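Local coordinates for probable GTP-binding protein engB (Pyrococcus horikoshii, PDB 2CXX) that binds guanine nucleotides as a probable magnesium-dependent GTPase of the EngB family and is thought to be needed for normal cell division and septation, at residues G106-I110 / D111-Y115. Sequence-based numbering, arbitrary orientation.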
# COMPACT_ATOMS: atom_id res chain seq x y z
N GLY A 106 2.57 -17.97 -14.35
CA GLY A 106 1.18 -17.74 -14.66
C GLY A 106 0.27 -17.31 -13.53
O GLY A 106 -0.90 -17.60 -13.57
N GLU A 107 0.80 -16.63 -12.53
CA GLU A 107 -0.05 -16.17 -11.43
C GLU A 107 -0.05 -14.64 -11.46
O GLU A 107 0.91 -14.02 -11.94
CB GLU A 107 0.50 -16.63 -10.07
CG GLU A 107 0.80 -18.12 -9.96
CD GLU A 107 1.24 -18.54 -8.55
OE1 GLU A 107 1.56 -17.65 -7.72
OE2 GLU A 107 1.29 -19.76 -8.27
N ILE A 108 -1.11 -14.05 -10.93
CA ILE A 108 -1.25 -12.62 -10.93
C ILE A 108 -0.60 -12.12 -9.66
O ILE A 108 -1.01 -12.50 -8.58
CB ILE A 108 -2.73 -12.20 -10.86
CG1 ILE A 108 -3.50 -13.00 -11.93
CG2 ILE A 108 -2.84 -10.66 -10.96
CD1 ILE A 108 -3.25 -12.49 -13.29
N PRO A 109 0.45 -11.28 -9.79
CA PRO A 109 1.13 -10.76 -8.58
C PRO A 109 0.13 -9.98 -7.71
O PRO A 109 -0.75 -9.28 -8.21
CB PRO A 109 2.20 -9.85 -9.13
CG PRO A 109 2.41 -10.37 -10.57
CD PRO A 109 1.02 -10.71 -11.02
N ILE A 110 0.28 -10.14 -6.39
CA ILE A 110 -0.60 -9.48 -5.43
C ILE A 110 -0.68 -7.95 -5.64
O ILE A 110 -1.78 -7.31 -5.57
CB ILE A 110 -0.06 -9.71 -4.01
CG1 ILE A 110 -0.21 -11.16 -3.61
CG2 ILE A 110 -0.78 -8.82 -3.03
CD1 ILE A 110 0.44 -11.45 -2.27
N ASP A 111 0.45 -7.32 -5.82
CA ASP A 111 0.46 -5.86 -5.99
C ASP A 111 -0.33 -5.37 -7.19
O ASP A 111 -0.99 -4.32 -7.15
CB ASP A 111 1.89 -5.34 -6.11
CG ASP A 111 2.62 -5.23 -4.75
OD1 ASP A 111 2.00 -5.16 -3.68
OD2 ASP A 111 3.85 -5.25 -4.79
N VAL A 112 -0.21 -6.12 -8.28
CA VAL A 112 -0.88 -5.79 -9.53
C VAL A 112 -2.39 -6.05 -9.33
O VAL A 112 -3.22 -5.22 -9.68
CB VAL A 112 -0.37 -6.71 -10.61
CG1 VAL A 112 -1.28 -6.63 -11.85
CG2 VAL A 112 1.08 -6.38 -10.93
N GLU A 113 -2.71 -7.19 -8.76
CA GLU A 113 -4.09 -7.56 -8.53
C GLU A 113 -4.76 -6.51 -7.67
O GLU A 113 -5.87 -6.05 -7.99
CB GLU A 113 -4.18 -8.92 -7.83
CG GLU A 113 -5.62 -9.37 -7.74
CD GLU A 113 -5.83 -10.63 -6.89
OE1 GLU A 113 -6.99 -11.12 -6.83
OE2 GLU A 113 -4.86 -11.11 -6.26
N PHE A 114 -4.08 -6.09 -6.60
CA PHE A 114 -4.71 -5.12 -5.71
C PHE A 114 -4.87 -3.70 -6.27
O PHE A 114 -5.92 -3.07 -6.09
CB PHE A 114 -3.97 -5.04 -4.37
CG PHE A 114 -4.74 -4.35 -3.31
CD1 PHE A 114 -5.89 -4.91 -2.81
CD2 PHE A 114 -4.33 -3.11 -2.86
CE1 PHE A 114 -6.63 -4.19 -1.83
CE2 PHE A 114 -5.05 -2.38 -1.90
CZ PHE A 114 -6.21 -2.94 -1.39
N TYR A 115 -3.86 -3.20 -6.94
CA TYR A 115 -3.99 -1.88 -7.53
C TYR A 115 -5.13 -1.92 -8.57
O TYR A 115 -5.97 -0.99 -8.68
CB TYR A 115 -2.68 -1.46 -8.22
CG TYR A 115 -2.72 -0.06 -8.76
CD1 TYR A 115 -3.22 0.18 -10.02
CD2 TYR A 115 -2.33 1.02 -7.98
CE1 TYR A 115 -3.37 1.49 -10.53
CE2 TYR A 115 -2.45 2.35 -8.47
CZ TYR A 115 -2.98 2.55 -9.75
OH TYR A 115 -3.07 3.79 -10.32
O HOH W 1 -2.67 -12.34 -6.56
O HOH W 2 -4.18 -9.03 -4.49
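E113 reaches back, fully extended, toward the start of helix 110-120, with its CB against I108. At this root, E113 CB lies 3.8 Å from I108 CG2, where the two side chains cross at about a right angle. E113 CB is also 3.5 Å from P109 O. CG stands anti to the backbone N (chi1 -173°) and the chain beyond it is extended, which carries the carboxylate back toward the helix start. There OE2 accepts from two waters. The first, 2.5 Å from E113 OE2, also donates to I108 O. The second water lies 2.8 Å from E113 OE2 and also donates to I110 O. The same oxygen forms a salt bridge with K69 of helix 62-79. P109 is the N-cap residue of the helix, and its O accepts E113 N at 2.9 Å in a nearly straight bond (N-H...O 168°). F114 N repeats the pattern on I110 O at 2.8 Å. P109 CB packs against V112 CG2 at 4.1 Å. The lysine and two donated water hydrogens would probably keep E113 ionised, and through water its one oxygen OE2 joins the loop before the helix to the first turn.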